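Local coordinates for oxalate--CoA ligase (Arabidopsis thaliana, PDB 5IE2), which belongs to the ANL superfamily and holds adenosine-5'-triphosphate in a pocket of its AMP-binding fold, at residues P307-A311 / S323-P327; S190-K195 / L219-S224; F95-S100 / A120-L124; K105-K111 / I126-T132. All blocks are in the same frame, centred on the assembly; numbering follows the deposited sequence. Where two conformers were deposited one is given.

Contact 1 of 4, residues P307-A311 / S323-P327; sequences PVLEA and SNPLP. With ATP (adenosine-5'-triphosphate), chain C.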
loop_
_atom_site.group_PDB
_atom_site.type_symbol
_atom_site.label_atom_id
_atom_site.label_comp_id
_atom_site.label_asym_id
_atom_site.label_seq_id
_atom_site.Cartn_x
_atom_site.Cartn_y
_atom_site.Cartn_z
ATOM N N PRO A 307 2.037 -7.077 19.161
ATOM C CA PRO A 307 3.017 -6.021 18.811
ATOM C C PRO A 307 2.648 -5.312 17.501
ATOM O O PRO A 307 2.258 -5.959 16.525
ATOM C CB PRO A 307 4.344 -6.786 18.669
ATOM C CG PRO A 307 3.886 -8.195 18.268
ATOM C CD PRO A 307 2.639 -8.422 19.116
ATOM N N VAL A 308 2.821 -3.987 17.477
ATOM C CA VAL A 308 2.473 -3.186 16.296
ATOM C C VAL A 308 3.753 -2.726 15.639
ATOM O O VAL A 308 4.540 -2.021 16.275
ATOM C CB VAL A 308 1.604 -1.998 16.673
ATOM C CG1 VAL A 308 1.378 -1.073 15.463
ATOM C CG2 VAL A 308 0.237 -2.538 17.178
ATOM N N LEU A 309 3.980 -3.195 14.411
ATOM C CA LEU A 309 5.244 -2.967 13.689
ATOM C C LEU A 309 4.994 -2.017 12.529
ATOM O O LEU A 309 4.236 -2.339 11.593
ATOM C CB LEU A 309 5.797 -4.296 13.166
ATOM C CG LEU A 309 5.817 -5.431 14.208
ATOM C CD1 LEU A 309 6.353 -6.731 13.547
ATOM C CD2 LEU A 309 6.721 -5.016 15.431
ATOM N N GLU A 310 5.632 -0.857 12.593
ATOM C CA GLU A 310 5.509 0.124 11.531
ATOM C C GLU A 310 6.579 -0.057 10.458
ATOM O O GLU A 310 7.752 -0.330 10.763
ATOM C CB GLU A 310 5.625 1.543 12.120
ATOM C CG GLU A 310 5.204 2.598 11.101
ATOM C CD GLU A 310 5.256 4.029 11.602
ATOM O OE1 GLU A 310 5.778 4.288 12.711
ATOM O OE2 GLU A 310 4.773 4.912 10.846
ATOM N N ALA A 311 6.149 0.054 9.213
ATOM C CA ALA A 311 7.055 -0.062 8.067
ATOM C C ALA A 311 6.964 1.222 7.224
ATOM O O ALA A 311 5.994 1.969 7.343
ATOM C CB ALA A 311 6.684 -1.258 7.197
ATOM N N SER A 323 11.451 -1.660 7.913
ATOM C CA SER A 323 10.447 -2.042 8.916
ATOM C C SER A 323 11.023 -2.235 10.302
ATOM O O SER A 323 12.167 -2.658 10.460
ATOM C CB SER A 323 9.763 -3.350 8.510
ATOM O OG SER A 323 8.693 -3.638 9.417
ATOM N N ASN A 324 10.202 -1.973 11.321
ATOM C CA ASN A 324 10.517 -2.485 12.633
ATOM C C ASN A 324 10.472 -4.002 12.563
ATOM O O ASN A 324 9.669 -4.577 11.812
ATOM C CB ASN A 324 9.517 -1.947 13.682
ATOM C CG ASN A 324 9.768 -0.493 14.009
ATOM O OD1 ASN A 324 10.603 -0.174 14.856
ATOM N ND2 ASN A 324 9.047 0.412 13.331
ATOM N N PRO A 325 11.351 -4.660 13.309
ATOM C CA PRO A 325 11.493 -6.121 13.302
ATOM C C PRO A 325 10.476 -6.765 14.227
ATOM O O PRO A 325 9.853 -6.060 15.059
ATOM C CB PRO A 325 12.926 -6.327 13.827
ATOM C CG PRO A 325 13.029 -5.190 14.871
ATOM C CD PRO A 325 12.308 -4.010 14.218
ATOM N N LEU A 326 10.335 -8.085 14.114
ATOM C CA LEU A 326 9.581 -8.898 15.109
ATOM C C LEU A 326 10.257 -8.767 16.462
ATOM O O LEU A 326 11.458 -8.605 16.532
ATOM C CB LEU A 326 9.542 -10.397 14.687
ATOM C CG LEU A 326 8.843 -10.734 13.365
ATOM C CD1 LEU A 326 9.031 -12.163 13.020
ATOM C CD2 LEU A 326 7.348 -10.487 13.536
ATOM N N PRO A 327 9.481 -8.848 17.564
ATOM C CA PRO A 327 10.043 -8.725 18.921
ATOM C C PRO A 327 11.169 -9.719 19.182
ATOM O O PRO A 327 12.129 -9.392 19.894
ATOM C CB PRO A 327 8.841 -9.000 19.819
ATOM C CG PRO A 327 7.659 -8.494 19.036
ATOM C CD PRO A 327 8.005 -8.835 17.557
HETATM P PG ATP C . 3.193 10.868 -5.077
HETATM O O1G ATP C . 3.571 12.198 -4.424
HETATM O O2G ATP C . 2.362 11.028 -6.300
HETATM O O3G ATP C . 4.427 10.004 -5.331
HETATM P PB ATP C . 2.794 9.250 -2.720
HETATM O O1B ATP C . 1.775 9.302 -1.602
HETATM O O2B ATP C . 4.200 9.677 -2.494
HETATM O O3B ATP C . 2.237 10.035 -4.048
HETATM P PA ATP C . 2.974 6.312 -2.469
HETATM O O1A ATP C . 4.077 5.563 -3.204
HETATM O O2A ATP C . 1.628 5.709 -2.352
HETATM O O3A ATP C . 2.760 7.705 -3.255
HETATM O "O5'" ATP C . 3.538 6.777 -1.044
HETATM C "C5'" ATP C . 4.912 6.608 -0.617
HETATM C "C4'" ATP C . 5.189 7.735 0.393
HETATM O "O4'" ATP C . 4.421 7.493 1.587
HETATM C "C3'" ATP C . 6.593 7.709 0.913
HETATM O "O3'" ATP C . 7.460 8.364 -0.009
HETATM C "C2'" ATP C . 6.483 8.453 2.227
HETATM O "O2'" ATP C . 6.350 9.859 1.961
HETATM C "C1'" ATP C . 5.134 7.997 2.702
HETATM N N9 ATP C . 5.219 6.906 3.703
HETATM C C8 ATP C . 5.156 5.584 3.504
HETATM N N7 ATP C . 5.249 4.941 4.709
HETATM C C5 ATP C . 5.349 5.914 5.673
HETATM C C6 ATP C . 5.458 5.928 7.150
HETATM N N6 ATP C . 5.422 4.748 7.853
HETATM N N1 ATP C . 5.528 7.143 7.743
HETATM C C2 ATP C . 5.511 8.299 7.040
HETATM N N3 ATP C . 5.422 8.364 5.686
HETATM C C4 ATP C . 5.332 7.191 4.995
#

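Contact 2 of 4, residues S190-K195 / L219-S224; sequences SVKNIK and LAGLLS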
loop_
_atom_site.group_PDB
_atom_site.type_symbol
_atom_site.label_atom_id
_atom_site.label_comp_id
_atom_site.label_asym_id
_atom_site.label_seq_id
_atom_site.Cartn_x
_atom_site.Cartn_y
_atom_site.Cartn_z
ATOM N N SER A 190 10.545 -7.924 -3.494
ATOM C CA SER A 190 9.782 -7.404 -2.354
ATOM C C SER A 190 9.052 -8.489 -1.568
ATOM O O SER A 190 8.982 -8.421 -0.333
ATOM C CB SER A 190 8.752 -6.375 -2.805
ATOM O OG SER A 190 9.467 -5.179 -3.070
ATOM N N VAL A 191 8.538 -9.486 -2.277
ATOM C CA VAL A 191 7.893 -10.612 -1.601
ATOM C C VAL A 191 8.901 -11.328 -0.663
ATOM O O VAL A 191 8.594 -11.601 0.508
ATOM C CB VAL A 191 7.266 -11.577 -2.649
ATOM C CG1 VAL A 191 7.036 -12.993 -2.045
ATOM C CG2 VAL A 191 5.932 -10.957 -3.191
ATOM N N LYS A 192 10.110 -11.605 -1.152
ATOM C CA LYS A 192 11.129 -12.165 -0.262
ATOM C C LYS A 192 11.456 -11.275 0.936
ATOM O O LYS A 192 11.631 -11.782 2.052
ATOM C CB LYS A 192 12.430 -12.454 -1.054
ATOM C CG LYS A 192 12.190 -13.693 -1.904
ATOM C CD LYS A 192 13.425 -14.083 -2.747
ATOM C CE LYS A 192 13.766 -12.992 -3.803
ATOM N NZ LYS A 192 14.984 -13.350 -4.601
ATOM N N ASN A 193 11.562 -9.965 0.711
ATOM C CA ASN A 193 11.842 -9.041 1.826
ATOM C C ASN A 193 10.748 -9.030 2.934
ATOM O O ASN A 193 11.048 -9.078 4.129
ATOM C CB ASN A 193 11.981 -7.613 1.291
ATOM C CG ASN A 193 13.208 -7.434 0.410
ATOM O OD1 ASN A 193 14.207 -8.199 0.484
ATOM N ND2 ASN A 193 13.158 -6.397 -0.394
ATOM N N ILE A 194 9.510 -8.955 2.476
ATOM C CA ILE A 194 8.355 -8.897 3.374
ATOM C C ILE A 194 8.228 -10.230 4.116
ATOM O O ILE A 194 8.135 -10.261 5.341
ATOM C CB ILE A 194 7.051 -8.560 2.575
ATOM C CG1 ILE A 194 7.196 -7.158 1.947
ATOM C CG2 ILE A 194 5.779 -8.690 3.497
ATOM C CD1 ILE A 194 6.138 -6.842 0.833
ATOM N N LYS A 195 8.349 -11.340 3.392
ATOM C CA LYS A 195 8.305 -12.628 4.075
ATOM C C LYS A 195 9.425 -12.768 5.101
ATOM O O LYS A 195 9.227 -13.333 6.187
ATOM C CB LYS A 195 8.522 -13.778 3.069
ATOM C CG LYS A 195 7.391 -14.074 2.208
ATOM C CD LYS A 195 7.656 -15.477 1.550
ATOM C CE LYS A 195 9.006 -15.552 0.900
ATOM N NZ LYS A 195 9.295 -16.878 0.354
ATOM N N LEU A 219 1.196 -6.055 -2.483
ATOM C CA LEU A 219 2.480 -6.730 -2.163
ATOM C C LEU A 219 2.500 -7.372 -0.793
ATOM O O LEU A 219 2.956 -8.504 -0.630
ATOM C CB LEU A 219 3.696 -5.743 -2.240
ATOM C CG LEU A 219 4.384 -5.731 -3.599
ATOM C CD1 LEU A 219 5.141 -7.077 -3.871
ATOM C CD2 LEU A 219 3.372 -5.405 -4.767
ATOM N N ALA A 220 2.055 -6.658 0.237
ATOM C CA ALA A 220 2.199 -7.196 1.590
ATOM C C ALA A 220 1.079 -8.139 1.936
ATOM O O ALA A 220 1.326 -9.262 2.378
ATOM C CB ALA A 220 2.257 -6.033 2.647
ATOM N N GLY A 221 -0.156 -7.660 1.813
ATOM C CA GLY A 221 -1.281 -8.527 2.188
ATOM C C GLY A 221 -1.434 -9.760 1.280
ATOM O O GLY A 221 -1.551 -10.878 1.773
ATOM N N LEU A 222 -1.432 -9.549 -0.036
ATOM C CA LEU A 222 -1.754 -10.634 -0.968
ATOM C C LEU A 222 -0.502 -11.409 -1.402
ATOM O O LEU A 222 -0.355 -12.605 -1.109
ATOM C CB LEU A 222 -2.493 -10.080 -2.204
ATOM C CG LEU A 222 -2.769 -11.157 -3.268
ATOM C CD1 LEU A 222 -3.827 -12.238 -2.752
ATOM C CD2 LEU A 222 -3.164 -10.514 -4.611
ATOM N N LEU A 223 0.418 -10.744 -2.101
ATOM C CA LEU A 223 1.444 -11.528 -2.790
ATOM C C LEU A 223 2.441 -12.129 -1.812
ATOM O O LEU A 223 2.948 -13.218 -2.068
ATOM C CB LEU A 223 2.189 -10.663 -3.833
ATOM C CG LEU A 223 1.277 -10.180 -4.998
ATOM C CD1 LEU A 223 2.042 -9.213 -5.980
ATOM C CD2 LEU A 223 0.657 -11.396 -5.761
ATOM N N SER A 224 2.792 -11.415 -0.740
ATOM C CA SER A 224 3.803 -11.978 0.180
ATOM C C SER A 224 3.208 -13.185 0.952
ATOM O O SER A 224 3.938 -14.157 1.288
ATOM C CB SER A 224 4.309 -10.926 1.172
ATOM O OG SER A 224 5.008 -9.896 0.399
#

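Contact 3 of 4, residues F95-S100 / A120-L124; sequences FEFYLS and AASKL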
loop_
_atom_site.group_PDB
_atom_site.type_symbol
_atom_site.label_atom_id
_atom_site.label_comp_id
_atom_site.label_asym_id
_atom_site.label_seq_id
_atom_site.Cartn_x
_atom_site.Cartn_y
_atom_site.Cartn_z
ATOM N N PHE A 95 -10.444 6.946 -16.574
ATOM C CA PHE A 95 -10.123 5.658 -17.201
ATOM C C PHE A 95 -9.521 5.827 -18.584
ATOM O O PHE A 95 -8.579 5.113 -18.937
ATOM C CB PHE A 95 -11.345 4.765 -17.308
ATOM C CG PHE A 95 -11.621 3.937 -16.071
ATOM C CD1 PHE A 95 -10.702 2.995 -15.612
ATOM C CD2 PHE A 95 -12.851 4.073 -15.392
ATOM C CE1 PHE A 95 -10.987 2.187 -14.479
ATOM C CE2 PHE A 95 -13.140 3.268 -14.287
ATOM C CZ PHE A 95 -12.197 2.344 -13.812
ATOM N N GLU A 96 -10.039 6.752 -19.371
ATOM C CA GLU A 96 -9.499 6.952 -20.706
ATOM C C GLU A 96 -8.052 7.397 -20.603
ATOM O O GLU A 96 -7.164 6.877 -21.333
ATOM C CB GLU A 96 -10.327 7.970 -21.506
ATOM C CG GLU A 96 -9.649 8.327 -22.812
ATOM C CD GLU A 96 -10.445 9.279 -23.710
ATOM O OE1 GLU A 96 -11.663 9.473 -23.471
ATOM O OE2 GLU A 96 -9.833 9.821 -24.656
ATOM N N PHE A 97 -7.787 8.304 -19.665
ATOM C CA PHE A 97 -6.405 8.732 -19.464
ATOM C C PHE A 97 -5.468 7.578 -19.047
ATOM O O PHE A 97 -4.376 7.451 -19.599
ATOM C CB PHE A 97 -6.300 9.842 -18.409
ATOM C CG PHE A 97 -4.871 10.247 -18.126
ATOM C CD1 PHE A 97 -4.236 11.172 -18.942
ATOM C CD2 PHE A 97 -4.155 9.661 -17.092
ATOM C CE1 PHE A 97 -2.909 11.541 -18.707
ATOM C CE2 PHE A 97 -2.811 9.999 -16.862
ATOM C CZ PHE A 97 -2.197 10.954 -17.674
ATOM N N TYR A 98 -5.864 6.779 -18.049
ATOM C CA TYR A 98 -4.958 5.764 -17.535
ATOM C C TYR A 98 -4.818 4.587 -18.500
ATOM O O TYR A 98 -3.763 3.962 -18.570
ATOM C CB TYR A 98 -5.443 5.277 -16.144
ATOM C CG TYR A 98 -5.174 6.343 -15.089
ATOM C CD1 TYR A 98 -3.872 6.737 -14.816
ATOM C CD2 TYR A 98 -6.220 6.975 -14.400
ATOM C CE1 TYR A 98 -3.596 7.736 -13.899
ATOM C CE2 TYR A 98 -5.957 7.984 -13.466
ATOM C CZ TYR A 98 -4.630 8.349 -13.213
ATOM O OH TYR A 98 -4.306 9.346 -12.299
ATOM N N LEU A 99 -5.885 4.252 -19.204
ATOM C CA LEU A 99 -5.812 3.208 -20.217
ATOM C C LEU A 99 -4.866 3.624 -21.335
ATOM O O LEU A 99 -4.052 2.813 -21.768
ATOM C CB LEU A 99 -7.190 2.877 -20.783
ATOM C CG LEU A 99 -8.142 2.104 -19.872
ATOM C CD1 LEU A 99 -9.519 2.114 -20.514
ATOM C CD2 LEU A 99 -7.679 0.618 -19.706
ATOM N N SER A 100 -4.968 4.874 -21.800
ATOM C CA SER A 100 -4.083 5.357 -22.854
ATOM C C SER A 100 -2.625 5.430 -22.379
ATOM O O SER A 100 -1.709 4.943 -23.051
ATOM C CB SER A 100 -4.545 6.739 -23.335
ATOM O OG SER A 100 -3.625 7.255 -24.264
ATOM N N ALA A 120 -14.737 4.052 -21.522
ATOM C CA ALA A 120 -13.386 4.497 -21.934
ATOM C C ALA A 120 -12.704 3.488 -22.902
ATOM O O ALA A 120 -12.082 3.886 -23.890
ATOM C CB ALA A 120 -12.484 4.721 -20.690
ATOM N N ALA A 121 -12.815 2.189 -22.606
ATOM C CA ALA A 121 -12.161 1.162 -23.433
ATOM C C ALA A 121 -12.800 1.173 -24.836
ATOM O O ALA A 121 -12.099 1.088 -25.838
ATOM C CB ALA A 121 -12.266 -0.245 -22.773
ATOM N N SER A 122 -14.122 1.303 -24.903
ATOM C CA SER A 122 -14.785 1.370 -26.197
ATOM C C SER A 122 -14.329 2.591 -27.001
ATOM O O SER A 122 -14.064 2.477 -28.207
ATOM C CB SER A 122 -16.299 1.400 -26.015
ATOM O OG SER A 122 -16.929 1.515 -27.271
ATOM N N LYS A 123 -14.231 3.743 -26.342
ATOM C CA LYS A 123 -13.786 4.954 -27.042
ATOM C C LYS A 123 -12.371 4.774 -27.602
ATOM O O LYS A 123 -12.056 5.247 -28.688
ATOM C CB LYS A 123 -13.843 6.160 -26.097
ATOM C CG LYS A 123 -13.334 7.461 -26.686
ATOM C CD LYS A 123 -13.625 8.623 -25.745
ATOM C CE LYS A 123 -12.935 9.917 -26.190
ATOM N NZ LYS A 123 -13.069 10.985 -25.131
ATOM N N LEU A 124 -11.530 4.041 -26.880
ATOM C CA LEU A 124 -10.158 3.824 -27.305
ATOM C C LEU A 124 -9.976 2.553 -28.138
ATOM O O LEU A 124 -8.848 2.234 -28.473
ATOM C CB LEU A 124 -9.246 3.730 -26.092
ATOM C CG LEU A 124 -9.069 4.955 -25.212
ATOM C CD1 LEU A 124 -8.352 4.580 -23.853
ATOM C CD2 LEU A 124 -8.304 6.059 -25.963
#

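Contact 4 of 4, residues K105-K111 / I126-T132; sequences KLLLTSK and ISHVTAT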
loop_
_atom_site.group_PDB
_atom_site.type_symbol
_atom_site.label_atom_id
_atom_site.label_comp_id
_atom_site.label_asym_id
_atom_site.label_seq_id
_atom_site.Cartn_x
_atom_site.Cartn_y
_atom_site.Cartn_z
ATOM N N LYS A 105 -3.806 -2.927 -23.801
ATOM C CA LYS A 105 -4.295 -3.607 -25.009
ATOM C C LYS A 105 -5.550 -4.422 -24.727
ATOM O O LYS A 105 -6.179 -4.944 -25.635
ATOM C CB LYS A 105 -3.212 -4.542 -25.590
ATOM C CG LYS A 105 -2.270 -3.831 -26.575
ATOM C CD LYS A 105 -0.881 -4.469 -26.649
ATOM C CE LYS A 105 0.102 -3.554 -27.422
ATOM N NZ LYS A 105 -0.517 -2.944 -28.646
ATOM N N LEU A 106 -5.896 -4.566 -23.464
ATOM C CA LEU A 106 -7.061 -5.371 -23.045
ATOM C C LEU A 106 -7.544 -4.839 -21.679
ATOM O O LEU A 106 -6.717 -4.481 -20.823
ATOM C CB LEU A 106 -6.676 -6.875 -22.950
ATOM C CG LEU A 106 -7.694 -7.828 -22.319
ATOM C CD1 LEU A 106 -8.942 -7.935 -23.185
ATOM C CD2 LEU A 106 -7.097 -9.219 -22.018
ATOM N N LEU A 107 -8.850 -4.815 -21.469
ATOM C CA LEU A 107 -9.449 -4.436 -20.186
ATOM C C LEU A 107 -10.157 -5.650 -19.613
ATOM O O LEU A 107 -11.049 -6.203 -20.260
ATOM C CB LEU A 107 -10.471 -3.298 -20.358
ATOM C CG LEU A 107 -11.281 -3.008 -19.084
ATOM C CD1 LEU A 107 -10.375 -2.494 -17.950
ATOM C CD2 LEU A 107 -12.392 -1.980 -19.428
ATOM N N LEU A 108 -9.768 -6.091 -18.409
ATOM C CA LEU A 108 -10.508 -7.160 -17.719
ATOM C C LEU A 108 -11.373 -6.590 -16.601
ATOM O O LEU A 108 -10.932 -5.690 -15.857
ATOM C CB LEU A 108 -9.533 -8.182 -17.091
ATOM C CG LEU A 108 -8.601 -8.891 -18.080
ATOM C CD1 LEU A 108 -7.527 -9.622 -17.265
ATOM C CD2 LEU A 108 -9.499 -9.897 -18.809
ATOM N N THR A 109 -12.596 -7.124 -16.470
ATOM C CA THR A 109 -13.486 -6.781 -15.369
ATOM C C THR A 109 -14.231 -8.029 -14.928
ATOM O O THR A 109 -14.134 -9.072 -15.585
ATOM C CB THR A 109 -14.583 -5.704 -15.761
ATOM O OG1 THR A 109 -15.532 -6.327 -16.630
ATOM C CG2 THR A 109 -14.010 -4.471 -16.493
ATOM N N SER A 110 -15.020 -7.903 -13.861
ATOM C CA SER A 110 -15.949 -8.944 -13.494
ATOM C C SER A 110 -17.065 -9.022 -14.520
ATOM O O SER A 110 -17.206 -8.172 -15.396
ATOM C CB SER A 110 -16.575 -8.700 -12.103
ATOM O OG SER A 110 -17.486 -7.604 -12.216
ATOM N N LYS A 111 -17.888 -10.058 -14.366
ATOM C CA LYS A 111 -19.040 -10.220 -15.243
ATOM C C LYS A 111 -20.028 -9.087 -15.035
ATOM O O LYS A 111 -20.759 -8.730 -15.977
ATOM C CB LYS A 111 -19.763 -11.547 -14.938
ATOM C CG LYS A 111 -20.826 -11.838 -15.964
ATOM C CD LYS A 111 -21.634 -13.089 -15.655
ATOM C CE LYS A 111 -22.460 -13.461 -16.902
ATOM N NZ LYS A 111 -21.564 -13.495 -18.115
ATOM N N ILE A 126 -10.228 -0.569 -27.223
ATOM C CA ILE A 126 -9.519 -1.601 -26.454
ATOM C C ILE A 126 -10.499 -2.719 -26.116
ATOM O O ILE A 126 -11.568 -2.454 -25.567
ATOM C CB ILE A 126 -8.932 -0.994 -25.147
ATOM C CG1 ILE A 126 -7.842 0.020 -25.507
ATOM C CG2 ILE A 126 -8.386 -2.057 -24.205
ATOM C CD1 ILE A 126 -7.416 0.863 -24.331
ATOM N N SER A 127 -10.155 -3.969 -26.430
ATOM C CA SER A 127 -11.028 -5.098 -26.119
ATOM C C SER A 127 -11.382 -5.203 -24.629
ATOM O O SER A 127 -10.576 -4.912 -23.756
ATOM C CB SER A 127 -10.374 -6.406 -26.554
ATOM O OG SER A 127 -9.942 -6.313 -27.896
ATOM N N HIS A 128 -12.599 -5.639 -24.360
ATOM C CA HIS A 128 -13.077 -5.812 -23.004
ATOM C C HIS A 128 -13.465 -7.264 -22.831
ATOM O O HIS A 128 -14.202 -7.808 -23.648
ATOM C CB HIS A 128 -14.273 -4.887 -22.735
ATOM C CG HIS A 128 -14.997 -5.213 -21.475
ATOM N ND1 HIS A 128 -16.326 -5.583 -21.443
ATOM C CD2 HIS A 128 -14.543 -5.308 -20.197
ATOM C CE1 HIS A 128 -16.670 -5.861 -20.196
ATOM N NE2 HIS A 128 -15.607 -5.690 -19.416
ATOM N N VAL A 129 -12.938 -7.901 -21.783
ATOM C CA VAL A 129 -13.256 -9.286 -21.464
ATOM C C VAL A 129 -13.625 -9.407 -20.005
ATOM O O VAL A 129 -13.032 -8.744 -19.149
ATOM C CB VAL A 129 -12.026 -10.208 -21.775
ATOM C CG1 VAL A 129 -12.224 -11.642 -21.219
ATOM C CG2 VAL A 129 -11.793 -10.195 -23.291
ATOM N N THR A 130 -14.609 -10.234 -19.700
ATOM C CA THR A 130 -15.024 -10.402 -18.329
ATOM C C THR A 130 -14.496 -11.732 -17.801
ATOM O O THR A 130 -14.222 -12.661 -18.569
ATOM C CB THR A 130 -16.541 -10.379 -18.157
ATOM O OG1 THR A 130 -17.134 -11.513 -18.817
ATOM C CG2 THR A 130 -17.133 -9.083 -18.697
ATOM N N ALA A 131 -14.349 -11.792 -16.492
ATOM C CA ALA A 131 -13.825 -12.971 -15.798
ATOM C C ALA A 131 -14.740 -13.375 -14.655
ATOM O O ALA A 131 -15.108 -12.532 -13.810
ATOM C CB ALA A 131 -12.365 -12.663 -15.274
ATOM N N THR A 132 -15.083 -14.675 -14.579
ATOM C CA THR A 132 -15.977 -15.173 -13.534
ATOM C C THR A 132 -15.560 -16.548 -13.009
ATOM O O THR A 132 -15.339 -17.441 -13.803
ATOM C CB THR A 132 -17.431 -15.343 -14.028
ATOM O OG1 THR A 132 -17.810 -14.179 -14.749
ATOM C CG2 THR A 132 -18.345 -15.537 -12.842
HETATM O O HOH W 1 -7.523 -4.231 -27.824
HETATM O O HOH W 2 -17.334 -12.112 -12.459
#

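Contact 1 of 4, residues P307-A311 / S323-P327
Two amide donors of Asn324 converge on one acceptor, the carbonyl O of Glu310. The backbone bond, Asn324 N to Glu310 O, is 3.0 Å long and almost straight (176° at the hydrogen); the side-chain bond, Asn324 ND2 to Glu310 O, has the same length but is more bent, and the two donors arrive from opposite faces of the carbonyl plane. With CG beside its own backbone N (chi1 -74°), the Asn324 amide folds back to the oxygen its N-H already uses. Its OD1 accepts from the backbone of Lys333. One residue on, Ala311 and Ser323 form an antiparallel non-hydrogen-bonded pair, and Ser323 OG bonds to Asn324 O and to Tyr198 OH.

Apolar contacts follow as the chains separate. Leu309 CD1 meets Leu326 CD2 at 3.9 Å, and the rings of Pro307 and Pro327 cross at about a right angle, Pro307 CB 3.7 Å from Pro327 CG. Leu309 CD2 also rests against a carbonyl, 3.3 Å from Pro325 O.

The nucleotide bonds come from the strand 308-314 side. The amino group N6 of ATP donates to Ala311 O at 2.9 Å and to Glu310 OE2 at 3.1 Å; OE2 also accepts from Leu292 N. The backbone carbonyl of Glu310 is thus held by Asn324 while its extended side chain reads the adenine amino group, consistent with Asn324 acting as a second-shell residue that steadies this wall of the pocket.

Contact 2 of 4, residues S190-K195 / L219-S224
With chi1 of -65°, Ser224 OG stands beside its own backbone N and turns back one helical turn to Leu219 O, while Ile194, with CG1 likewise beside its N (chi1 -63°), brings its branches against that same hydroxyl. Ser224 OG donates to Leu219 O at 2.7 Å, and Ser224 N reaches this carbonyl from the opposite face of its plane, a bond spanning five residues that marks the wider pi-type turn at 219-223. Around the hydroxyl oxygen, Ile194 CB and CD1 each lie 3.3 Å from Ser224 OG, so the polar atom is covered by hydrocarbon across the interface and satisfied within its own helix.

These are helices 184-198 and 215-227 of the AMP-binding fold, whose short segments cross steeply, at -104° with axes 9.6 Å apart; the contact is therefore confined to a small, buried patch.

Val191 CG2 sits 3.8 Å from Leu223 CB, the two side chains crossing at about a right angle, and Leu6 of helix 6-16 touches both. Leu219 CD1 reaches Ser190 CB at 3.8 Å, whereas Ser190 OG bonds to Thr318 O. At the other end, Lys195 CG passes 3.6 Å from Ser224 O before its chain bends at chi3 and carries NZ to a salt bridge with Asp2.

Contact 3 of 4, residues F95-S100 / A120-L124
Glu96 OE1 and Lys123 NZ form a salt bridge at 2.6 Å, and the lysine uses the syn lone pair of OE1, on the side of the other carboxylate oxygen. Both chains are extended to get there: Glu96 CG is anti to its backbone N (chi1 172°) and Lys123 repeats this torsion (chi1 177°), with its methylenes running on in trans to the ammonium group. The two side chains meet at a slant, and the lysine lies against the oxygen over more than its tip, since Lys123 CD comes within 3.1 Å of Glu96 OE1. Lys123 is exposed, so the pair forms the solvent-facing border of the contact, where water probably weakens its attraction.

Beneath the charged pair the packing is apolar and close. Ala120 CB presses on the backbone of the facing helix, 3.4 Å from Glu96 N and 3.6 Å from Phe95 CB; the small methyl allows the CA atoms of Glu96 and Ala120 to approach to 4.8 Å. The ring of Phe95 turns away from this point, toward Tyr90, which it meets edge-to-face.

The elements joined are helix 92-101 and the end of helix 115-123, the latter being the crossover helix of the beta-alpha-beta unit formed with strands 104-110 and 127-132. Leu124, next after Lys123, points its CD1 branch between successive turns of the other helix: it lies 3.7 Å from Leu99 CB and 3.6 Å from Glu96 O, while both Leu124 methyls lie 4.1 Å from Glu96 CG, on the same side of it. Leu99 CD1 enters from the buried side against Ala120 CB, and Leu99 also packs on Ser104 of the following strand.

Contact 4 of 4, residues K105-K111 / I126-T132
The imidazole of His128 and the side chain of Thr109 cross at about a right angle, and the ring presents its edge: His128 NE2 donates to Thr109 OG1 at 2.9 Å, with the oxygen only 4° out of the ring plane. The threonine hydroxyl sits between its backbone N and carbonyl carbon (chi1 71°), where it also donates to Ser110 O, while Thr109 CG2 packs 3.5 Å from His128 NE2. On this same face Leu107 slants across His128, CD2 to CD2 4.0 Å, and reaches Ala117 and Ala121 of helix 115-123.

On the other face, Leu106, Leu108 and Val129 form an apolar cluster. Leu108 and Val129 lie side by side, pointing the same way, with Leu108 CD2 3.9 Å from Val129 CB; Leu106 crosses Val129 at a slant, its CD1 3.6 Å from Val129 CG2. Met72 and Val76 of helix 67-78 cover Leu108.

Between the faces runs a parallel ladder, with Leu107 N to Ser127 O, Val129 N to Leu107 O (3.0 Å, 170° at the hydrogen), Thr109 N to Val129 O and Ala131 N to Thr109 O. At the two ends of the ladder, one water bridges Lys111 N and Ala131 O and another links Lys105 O to Ser127 N.

As the strands of a beta-alpha-beta crossover, 104-110 and 127-132 are thus joined by main-chain bonds, and the donor-acceptor chain from NE2 through OG1 to Ser110 O would restrict the rotation of the hydroxyl and favour the ring orientation that keeps OG1 in its plane.

How the contacts relate
From the N terminus, contact 3 opens first at helix 92-101; contact 4 opens on strand 104-110 before contact 3 closes at helix 115-123, and strand 127-132 then closes contact 4. The two loops therefore cross, and their segments touch: Leu99 CB packs on Ile126 CD1 at 4.1 Å. Together they join two helices to a parallel strand pair. Contact 2 follows in series, closing a loop between helices 184-198 and 215-227. Contact 1 comes last, closing the short return from strand 308-314 through 319-323. It lies about 15 Å from contact 2, centre to centre, and helix 184-198 connects the two through Tyr198, whereas contacts 3 and 4 lie across the chain's centre from contact 1.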